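Local structure of lipolytic protein G-D-S-L family (Veillonella parvula DSM 2008, 4RW0) at residues A[81-84]-A[85-89]; A[114-117]-A[118-122]; A[142-145]-A[146-149]. The protein is probably an ester hydrolase acting on lipid or other acyl substrates, of the GDSL-like lipase/acylhydrolase family in the SGNH hydrolase clan. One frame throughout, in Å; residues are numbered along the deposited sequence.

Contact 1 of 3, residues A[81-84]-A[85-89]; sequences QGRD and STYVY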
ATOM      1  N   GLN A  81      -9.049   6.670  13.345  1.00 35.71           N
ATOM      2  CA  GLN A  81      -9.087   6.744  14.786  1.00 39.57           C
ATOM      3  C   GLN A  81      -8.610   8.079  15.332  1.00 40.62           C
ATOM      4  O   GLN A  81      -8.534   8.238  16.504  1.00 42.70           O
ATOM      5  CB  GLN A  81      -8.262   5.607  15.374  1.00 40.78           C
ATOM      6  CG  GLN A  81      -9.054   4.314  15.287  1.00 46.90           C
ATOM      7  CD  GLN A  81      -8.221   3.089  15.554  1.00 59.88           C
ATOM      8  OE1 GLN A  81      -7.007   3.173  15.780  1.00 62.71           O
ATOM      9  NE2 GLN A  81      -8.869   1.924  15.530  1.00 67.32           N
ATOM     10  N   GLY A  82      -8.254   9.025  14.489  1.00 38.90           N
ATOM     11  CA  GLY A  82      -7.978  10.344  14.971  1.00 38.54           C
ATOM     12  C   GLY A  82      -6.537  10.759  14.980  1.00 39.05           C
ATOM     13  O   GLY A  82      -6.284  11.885  15.328  1.00 39.55           O
ATOM     14  N   ARG A  83      -5.580   9.926  14.551  1.00 31.90           N
ATOM     15  CA  ARG A  83      -4.194  10.344  14.594  1.00 30.99           C
ATOM     16  C   ARG A  83      -3.921  11.362  13.525  1.00 33.02           C
ATOM     17  O   ARG A  83      -4.553  11.357  12.457  1.00 32.54           O
ATOM     18  CB  ARG A  83      -3.210   9.177  14.474  1.00 34.16           C
ATOM     19  CG  ARG A  83      -3.511   7.901  15.278  1.00 40.52           C
ATOM     20  CD  ARG A  83      -3.613   8.161  16.754  1.00 50.61           C
ATOM     21  NE  ARG A  83      -2.428   8.875  17.273  1.00 60.36           N
ATOM     22  CZ  ARG A  83      -1.367   8.318  17.874  1.00 60.36           C
ATOM     23  NH1 ARG A  83      -0.390   9.103  18.296  1.00 60.19           N
ATOM     24  NH2 ARG A  83      -1.258   7.001  18.042  1.00 57.95           N
ATOM     25  N   ASP A  84      -2.938  12.223  13.739  1.00 32.89           N
ATOM     26  CA  ASP A  84      -2.648  13.235  12.755  1.00 34.40           C
ATOM     27  C   ASP A  84      -1.561  12.784  11.785  1.00 32.41           C
ATOM     28  O   ASP A  84      -0.922  11.731  11.993  1.00 32.66           O
ATOM     29  CB  ASP A  84      -2.358  14.586  13.453  1.00 39.84           C
ATOM     30  CG  ASP A  84      -1.010  14.616  14.188  1.00 45.26           C
ATOM     31  OD1 ASP A  84      -0.096  13.810  13.915  1.00 42.93           O
ATOM     32  OD2 ASP A  84      -0.863  15.491  15.047  1.00 60.16           O
ATOM     33  N   SER A  85      -1.367  13.572  10.731  1.00 29.01           N
ATOM     34  CA  SER A  85      -0.468  13.290   9.645  1.00 32.45           C
ATOM     35  C   SER A  85       0.969  13.202  10.075  1.00 35.04           C
ATOM     36  O   SER A  85       1.771  12.495   9.459  1.00 33.72           O
ATOM     37  CB  SER A  85      -0.545  14.378   8.567  1.00 35.05           C
ATOM     38  OG  SER A  85      -0.284  15.643   9.120  1.00 41.60           O
ATOM     39  N   THR A  86       1.316  13.939  11.118  1.00 34.26           N
ATOM     40  CA  THR A  86       2.685  13.846  11.631  1.00 34.99           C
ATOM     41  C   THR A  86       2.976  12.456  12.252  1.00 29.42           C
ATOM     42  O   THR A  86       4.009  11.848  11.952  1.00 32.56           O
ATOM     43  CB  THR A  86       2.981  14.998  12.625  1.00 37.98           C
ATOM     44  OG1 THR A  86       2.873  16.240  11.896  1.00 36.75           O
ATOM     45  CG2 THR A  86       4.397  14.830  13.162  1.00 41.90           C
ATOM     46  N   TYR A  87       2.061  11.958  13.067  1.00 31.09           N
ATOM     47  CA  TYR A  87       2.219  10.647  13.658  1.00 30.06           C
ATOM     48  C   TYR A  87       2.300   9.554  12.542  1.00 32.96           C
ATOM     49  O   TYR A  87       3.210   8.676  12.531  1.00 27.34           O
ATOM     50  CB  TYR A  87       1.096  10.341  14.639  1.00 28.49           C
ATOM     51  CG  TYR A  87       1.153   8.890  15.040  1.00 30.55           C
ATOM     52  CD1 TYR A  87       2.119   8.426  15.963  1.00 31.20           C
ATOM     53  CD2 TYR A  87       0.319   7.947  14.445  1.00 31.18           C
ATOM     54  CE1 TYR A  87       2.209   7.082  16.298  1.00 31.18           C
ATOM     55  CE2 TYR A  87       0.398   6.601  14.768  1.00 28.17           C
ATOM     56  CZ  TYR A  87       1.333   6.161  15.695  1.00 31.89           C
ATOM     57  OH  TYR A  87       1.467   4.792  15.968  1.00 30.62           O
ATOM     58  N   VAL A  88       1.341   9.619  11.607  1.00 30.53           N
ATOM     59  CA  VAL A  88       1.225   8.609  10.547  1.00 28.41           C
ATOM     60  C   VAL A  88       2.437   8.591   9.687  1.00 28.58           C
ATOM     61  O   VAL A  88       3.072   7.523   9.486  1.00 24.87           O
ATOM     62  CB  VAL A  88      -0.100   8.767   9.761  1.00 27.71           C
ATOM     63  CG1 VAL A  88      -0.151   7.764   8.620  1.00 28.71           C
ATOM     64  CG2 VAL A  88      -1.231   8.481  10.694  1.00 28.79           C
ATOM     65  N   TYR A  89       2.862   9.789   9.243  1.00 27.81           N
ATOM     66  CA  TYR A  89       4.058   9.887   8.440  1.00 29.00           C
ATOM     67  C   TYR A  89       5.326   9.394   9.137  1.00 27.81           C
ATOM     68  O   TYR A  89       6.101   8.638   8.548  1.00 27.91           O
ATOM     69  CB  TYR A  89       4.257  11.317   7.867  1.00 31.48           C
ATOM     70  CG  TYR A  89       5.616  11.555   7.229  1.00 31.90           C
ATOM     71  CD1 TYR A  89       5.922  11.036   5.999  1.00 30.61           C
ATOM     72  CD2 TYR A  89       6.580  12.357   7.859  1.00 36.15           C
ATOM     73  CE1 TYR A  89       7.138  11.220   5.437  1.00 33.98           C
ATOM     74  CE2 TYR A  89       7.813  12.552   7.292  1.00 32.31           C
ATOM     75  CZ  TYR A  89       8.074  11.982   6.100  1.00 37.21           C
ATOM     76  OH  TYR A  89       9.268  12.152   5.500  1.00 37.76           O
TER
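The N-terminus of helix 85-100 is capped by Asp84, with a cation-pi stack of Arg83 on Tyr87 beside the cap. The preceding helix, 76-80, ends just before in a Schellman motif, where Gly82 takes a positive phi; a side chain there would be jammed against the carbonyl oxygen of Gln81. Only Arg83 and Asp84 then separate that motif from the next helix.

The capping evidence is direct. Asp84 is the N-cap residue, and its OD1 accepts from Tyr87 N at 3.0 Å, with the N-H almost aligned on the oxygen. The carboxylate reaches this amide because CG sits between the backbone N and the carbonyl carbon (chi1 72°), which turns OD1 over the first turn of the helix. Asp84 O takes the regular helical bond from Val88 N at 3.1 Å, so side chain and main chain of one residue serve two successive amides.

Arg83 bends at its second and third torsions, folding the guanidinium back over the Tyr87 ring. The two planes are 15° apart and CZ stands 3.7 Å from the ring centroid, only 6° off the ring normal: a flat, face-on stack rather than an edge contact. Replacing Tyr87 with an alanine would take away the ring face under the guanidinium, and the end of Arg83 is likely to lose its fixed orientation.

Behind the cap, Ser85 OG hydrogen-bonds to Glu126 and Val88 packs on Val127, both on helix 120-138, while Arg83 and Tyr87 also touch Asp78 of helix 76-80. Within the stack, NH1 of Arg83 lies 3.5 Å from CD1 of Tyr87, and NH2 of Arg83 lies 3.6 Å from CZ of Tyr87 near the phenol end.

Contact 2 of 3, residues A[114-117]-A[118-122]; sequences DSDM and DGLDL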
ATOM      1  N   ASP A 114     -13.482   8.397   1.702  1.00 29.38           N
ATOM      2  CA  ASP A 114     -14.599   8.869   0.870  1.00 29.63           C
ATOM      3  C   ASP A 114     -15.781   9.356   1.686  1.00 29.07           C
ATOM      4  O   ASP A 114     -16.636  10.026   1.187  1.00 32.30           O
ATOM      5  CB  ASP A 114     -15.093   7.756  -0.089  1.00 28.68           C
ATOM      6  CG  ASP A 114     -15.857   8.324  -1.316  1.00 33.61           C
ATOM      7  OD1 ASP A 114     -15.365   9.340  -1.875  1.00 34.46           O
ATOM      8  OD2 ASP A 114     -16.920   7.756  -1.727  1.00 37.94           O
ATOM      9  N   SER A 115     -15.855   8.995   2.944  1.00 27.13           N
ATOM     10  CA  SER A 115     -16.893   9.496   3.815  1.00 29.42           C
ATOM     11  C   SER A 115     -16.626  10.891   4.372  1.00 31.17           C
ATOM     12  O   SER A 115     -17.472  11.383   5.073  1.00 33.55           O
ATOM     13  CB  SER A 115     -16.987   8.577   5.056  1.00 30.76           C
ATOM     14  OG  SER A 115     -15.680   8.496   5.613  1.00 33.42           O
ATOM     15  N   ASP A 116     -15.429  11.450   4.195  1.00 33.02           N
ATOM     16  CA  ASP A 116     -15.073  12.726   4.830  1.00 35.20           C
ATOM     17  C   ASP A 116     -14.025  13.468   4.000  1.00 32.90           C
ATOM     18  O   ASP A 116     -12.873  13.685   4.424  1.00 29.92           O
ATOM     19  CB  ASP A 116     -14.566  12.461   6.270  1.00 39.47           C
ATOM     20  CG  ASP A 116     -14.535  13.731   7.135  1.00 43.23           C
ATOM     21  OD1 ASP A 116     -15.187  14.731   6.790  1.00 41.96           O
ATOM     22  OD2 ASP A 116     -13.832  13.723   8.148  1.00 39.29           O
HETATM   23  N   MSE A 117     -14.415  13.828   2.784  1.00 31.31           N
HETATM   24  CA  MSE A 117     -13.483  14.395   1.853  1.00 31.98           C
HETATM   25  C   MSE A 117     -12.985  15.781   2.290  1.00 34.63           C
HETATM   26  O   MSE A 117     -11.950  16.228   1.794  1.00 34.88           O
HETATM   27  CB  MSE A 117     -14.079  14.372   0.444  1.00 34.16           C
HETATM   28  CG  MSE A 117     -14.271  12.917  -0.097  1.00 34.27           C
HETATM   29 SE   MSE A 117     -12.509  12.006  -0.218  1.00 29.91          SE
HETATM   30  CE  MSE A 117     -11.804  12.744  -1.873  1.00 32.04           C
ATOM     31  N   ASP A 118     -13.663  16.435   3.228  1.00 41.56           N
ATOM     32  CA  ASP A 118     -13.227  17.770   3.725  1.00 47.49           C
ATOM     33  C   ASP A 118     -12.643  17.751   5.098  1.00 48.00           C
ATOM     34  O   ASP A 118     -12.248  18.812   5.580  1.00 52.69           O
ATOM     35  CB  ASP A 118     -14.403  18.768   3.805  1.00 51.81           C
ATOM     36  CG  ASP A 118     -14.995  19.063   2.463  1.00 60.81           C
ATOM     37  OD1 ASP A 118     -14.232  19.079   1.470  1.00 66.92           O
ATOM     38  OD2 ASP A 118     -16.228  19.273   2.398  1.00 73.53           O
ATOM     39  N   GLY A 119     -12.618  16.583   5.748  1.00 40.60           N
ATOM     40  CA  GLY A 119     -12.032  16.415   7.089  1.00 39.96           C
ATOM     41  C   GLY A 119     -10.882  15.396   7.090  1.00 34.45           C
ATOM     42  O   GLY A 119      -9.746  15.717   6.755  1.00 31.88           O
ATOM     43  N   LEU A 120     -11.207  14.144   7.403  1.00 32.10           N
ATOM     44  CA  LEU A 120     -10.177  13.091   7.463  1.00 30.23           C
ATOM     45  C   LEU A 120      -9.359  12.912   6.186  1.00 29.20           C
ATOM     46  O   LEU A 120      -8.158  12.608   6.244  1.00 28.16           O
ATOM     47  CB  LEU A 120     -10.795  11.771   7.880  1.00 31.65           C
ATOM     48  CG  LEU A 120     -11.341  11.810   9.280  1.00 34.79           C
ATOM     49  CD1 LEU A 120     -11.892  10.463   9.623  1.00 35.22           C
ATOM     50  CD2 LEU A 120     -10.254  12.233  10.260  1.00 37.64           C
ATOM     51  N   ASP A 121      -9.965  13.108   5.020  1.00 27.09           N
ATOM     52  CA  ASP A 121      -9.187  12.899   3.809  1.00 26.77           C
ATOM     53  C   ASP A 121      -8.060  13.855   3.632  1.00 27.52           C
ATOM     54  O   ASP A 121      -7.106  13.592   2.858  1.00 23.98           O
ATOM     55  CB  ASP A 121     -10.062  12.984   2.542  1.00 29.98           C
ATOM     56  CG  ASP A 121      -9.347  12.395   1.329  1.00 31.48           C
ATOM     57  OD1 ASP A 121      -8.979  11.173   1.413  1.00 27.67           O
ATOM     58  OD2 ASP A 121      -9.058  13.148   0.372  1.00 29.27           O
ATOM     59  N   LEU A 122      -8.183  15.025   4.276  1.00 32.34           N
ATOM     60  CA  LEU A 122      -7.078  15.992   4.209  1.00 33.28           C
ATOM     61  C   LEU A 122      -5.823  15.468   4.937  1.00 28.84           C
ATOM     62  O   LEU A 122      -4.687  15.739   4.509  1.00 30.45           O
ATOM     63  CB  LEU A 122      -7.479  17.364   4.775  1.00 35.75           C
ATOM     64  CG  LEU A 122      -8.762  18.002   4.210  1.00 38.70           C
ATOM     65  CD1 LEU A 122      -9.055  19.338   4.907  1.00 46.38           C
ATOM     66  CD2 LEU A 122      -8.617  18.233   2.722  1.00 44.21           C
TER
HETATM   67  O   HOH W   1     -16.330  15.915   4.576  1.00 40.31           O
HETATM   68  O   HOH W   2      -9.946  15.599   0.061  1.00 32.66           O
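Asp116 to Gly119 form a type I beta turn, closed by Gly119 N donating to Asp116 O at 3.2 Å, and the chain runs straight on into helix 120-138. The same Asp116 O also accepts from Asp121 N at 3.0 Å. These two donors come from opposite faces of the carbonyl plane, so one oxygen joins the turn to the first residues of the helix.

The Asp116 side chain adds a further grip. With CG anti to the backbone N (chi1 -164°), OD2 swings across Gly119 and receives Leu120 N at 2.8 Å; the N-H points almost straight at the oxygen but arrives from above the carboxylate plane, 69° out of it. A side chain on Gly119 would clash with this OD2, which is consistent with glycine at this position. The other carboxylate oxygen of Asp116, OD1, is bridged to the backbone by a water that donates to Asp116 OD1 at 2.8 Å and accepts from Asp118 N.

The side chains of selenomethionine Met117 and Asp121 run alongside each other in the same direction, with SE of Met117 3.5 Å from CG of Asp121. A second water donates to Met117 O at 2.7 Å and to Asp121 OD2 at 2.6 Å. The buried Asp121 carboxylate has further partners in Ile113 N at OD1 and the Tyr146 hydroxyl at OD2. Amide, water and phenol gathered round this carboxylate would be expected to offset the cost of burying it. Asp116, by contrast, spends its polar atoms on the amides of Gly119, Leu120 and Asp121 and on a water, so it ties the turn to the helix start.

Contact 3 of 3, residues A[142-145]-A[146-149]; sequences VIDF and YTTL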
ATOM      1  N   VAL A 142       7.299   4.839  -5.848  1.00 29.59           N
ATOM      2  CA  VAL A 142       6.002   5.124  -5.302  1.00 31.28           C
ATOM      3  C   VAL A 142       4.871   4.616  -6.238  1.00 31.81           C
ATOM      4  O   VAL A 142       4.925   4.780  -7.452  1.00 29.95           O
ATOM      5  CB  VAL A 142       5.817   6.627  -5.079  1.00 35.86           C
ATOM      6  CG1 VAL A 142       4.385   6.960  -4.732  1.00 37.05           C
ATOM      7  CG2 VAL A 142       6.716   7.095  -3.972  1.00 37.97           C
ATOM      8  N   ILE A 143       3.854   3.997  -5.654  1.00 28.68           N
ATOM      9  CA  ILE A 143       2.614   3.702  -6.364  1.00 26.50           C
ATOM     10  C   ILE A 143       1.469   4.575  -5.853  1.00 26.25           C
ATOM     11  O   ILE A 143       0.991   4.415  -4.719  1.00 26.71           O
ATOM     12  CB  ILE A 143       2.225   2.189  -6.278  1.00 25.67           C
ATOM     13  CG1 ILE A 143       3.385   1.277  -6.671  1.00 24.41           C
ATOM     14  CG2 ILE A 143       0.945   1.930  -7.115  1.00 25.40           C
ATOM     15  CD1 ILE A 143       3.152  -0.210  -6.361  1.00 24.76           C
ATOM     16  N   ASP A 144       1.009   5.505  -6.691  1.00 26.07           N
ATOM     17  CA  ASP A 144       0.012   6.518  -6.282  1.00 26.78           C
ATOM     18  C   ASP A 144      -1.377   5.984  -6.485  1.00 26.45           C
ATOM     19  O   ASP A 144      -2.080   6.380  -7.454  1.00 25.67           O
ATOM     20  CB  ASP A 144       0.190   7.846  -7.067  1.00 29.24           C
ATOM     21  CG  ASP A 144      -0.745   8.963  -6.581  1.00 31.06           C
ATOM     22  OD1 ASP A 144      -1.520   8.834  -5.604  1.00 28.87           O
ATOM     23  OD2 ASP A 144      -0.733  10.034  -7.203  1.00 37.08           O
ATOM     24  N   PHE A 145      -1.824   5.101  -5.580  1.00 21.56           N
ATOM     25  CA  PHE A 145      -3.178   4.588  -5.686  1.00 21.81           C
ATOM     26  C   PHE A 145      -4.218   5.657  -5.466  1.00 22.57           C
ATOM     27  O   PHE A 145      -5.346   5.585  -5.996  1.00 19.80           O
ATOM     28  CB  PHE A 145      -3.395   3.472  -4.686  1.00 20.83           C
ATOM     29  CG  PHE A 145      -2.543   2.240  -4.905  1.00 20.88           C
ATOM     30  CD1 PHE A 145      -2.772   1.376  -5.988  1.00 20.56           C
ATOM     31  CD2 PHE A 145      -1.556   1.885  -3.980  1.00 24.97           C
ATOM     32  CE1 PHE A 145      -2.050   0.217  -6.137  1.00 22.28           C
ATOM     33  CE2 PHE A 145      -0.832   0.722  -4.133  1.00 23.54           C
ATOM     34  CZ  PHE A 145      -1.071  -0.125  -5.223  1.00 22.39           C
ATOM     35  N   TYR A 146      -3.881   6.633  -4.617  1.00 22.23           N
ATOM     36  CA  TYR A 146      -4.822   7.649  -4.230  1.00 20.86           C
ATOM     37  C   TYR A 146      -5.401   8.332  -5.505  1.00 21.59           C
ATOM     38  O   TYR A 146      -6.625   8.448  -5.649  1.00 24.73           O
ATOM     39  CB  TYR A 146      -4.157   8.767  -3.364  1.00 22.68           C
ATOM     40  CG  TYR A 146      -5.136   9.861  -2.959  1.00 24.51           C
ATOM     41  CD1 TYR A 146      -5.445  10.919  -3.805  1.00 25.80           C
ATOM     42  CD2 TYR A 146      -5.770   9.819  -1.744  1.00 23.93           C
ATOM     43  CE1 TYR A 146      -6.390  11.879  -3.458  1.00 25.83           C
ATOM     44  CE2 TYR A 146      -6.702  10.750  -1.404  1.00 25.31           C
ATOM     45  CZ  TYR A 146      -6.999  11.801  -2.258  1.00 26.26           C
ATOM     46  OH  TYR A 146      -7.978  12.693  -1.815  1.00 29.14           O
ATOM     47  N   THR A 147      -4.513   8.720  -6.401  1.00 24.38           N
ATOM     48  CA  THR A 147      -4.905   9.467  -7.598  1.00 28.82           C
ATOM     49  C   THR A 147      -5.736   8.617  -8.556  1.00 29.36           C
ATOM     50  O   THR A 147      -6.749   9.055  -9.107  1.00 27.83           O
ATOM     51  CB  THR A 147      -3.688  10.041  -8.287  1.00 29.11           C
ATOM     52  OG1 THR A 147      -3.040  10.915  -7.379  1.00 28.30           O
ATOM     53  CG2 THR A 147      -4.103  10.910  -9.515  1.00 34.98           C
ATOM     54  N   THR A 148      -5.354   7.363  -8.690  1.00 26.31           N
ATOM     55  CA  THR A 148      -6.091   6.423  -9.505  1.00 24.94           C
ATOM     56  C   THR A 148      -7.543   6.301  -9.165  1.00 22.48           C
ATOM     57  O   THR A 148      -8.402   6.408 -10.035  1.00 24.34           O
ATOM     58  CB  THR A 148      -5.391   5.018  -9.427  1.00 26.24           C
ATOM     59  OG1 THR A 148      -4.053   5.136  -9.857  1.00 25.18           O
ATOM     60  CG2 THR A 148      -6.066   4.065 -10.298  1.00 28.97           C
ATOM     61  N   LEU A 149      -7.873   6.082  -7.913  1.00 20.77           N
ATOM     62  CA  LEU A 149      -9.242   5.974  -7.541  1.00 20.66           C
ATOM     63  C   LEU A 149      -9.966   7.325  -7.417  1.00 23.19           C
ATOM     64  O   LEU A 149     -11.197   7.382  -7.633  1.00 20.24           O
ATOM     65  CB  LEU A 149      -9.397   5.192  -6.252  1.00 22.47           C
ATOM     66  CG  LEU A 149      -8.947   3.691  -6.415  1.00 23.03           C
ATOM     67  CD1 LEU A 149      -9.565   2.822  -5.347  1.00 24.36           C
ATOM     68  CD2 LEU A 149      -9.343   3.057  -7.758  1.00 24.69           C
TER
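Asp144 grips Thr147 twice, as the N-cap of helix 145-154. Its OD1 accepts from Thr147 N at 3.1 Å, the donor standing well above the carboxylate plane, and its OD2 accepts from Thr147 OG1 at 2.5 Å, a very short distance whose exact value is doubtful. Both oxygens can serve one residue because CG lies anti to the backbone N (chi1 -175°), carrying the carboxylate alongside the first turn. The regular helical pattern then takes over: Leu149 N donates to Phe145 O at 3.2 Å, nearly straight.

The cap residue is itself the centre of an inverse gamma turn, with a weak bond from Phe145 N to Ile143 O at 3.0 Å, and this sharp bend brings strand to helix with hardly any loop. Ile143 CG2 lies 3.4 Å above the plane of the Phe145 ring, toward its rim.

Outward, the backbone of Ile143 hydrogen-bonds to Ile107 of strand 104-108, and its side chain packs on Val181 and Phe182 of helix 168-182. The Phe145 ring meets Trp25 and also touches Met174 of helix 168-182 and Phe71 and Met73 of strand 69-73, while Tyr146 packs against Val124 and Asn128 of helix 120-138.

Along the chain the three contacts follow in series, with no nesting or crossing. Contact 1 closes the short loop between helices 76-80 and 85-100; contact 2 closes the end of the longer loop from strand 104-108 into helix 120-138; contact 3 turns edge strand 141-143 of the five-stranded parallel sheet into helix 145-154. Contacts 1 and 2 have centres 14 Å apart and do not touch, but both lie at the starts of helices that pack together, 85-100 and 120-138. Contacts 2 and 3 do meet: Asp121 and Met117 both reach Tyr146, joining the start of helix 120-138 to that of helix 145-154.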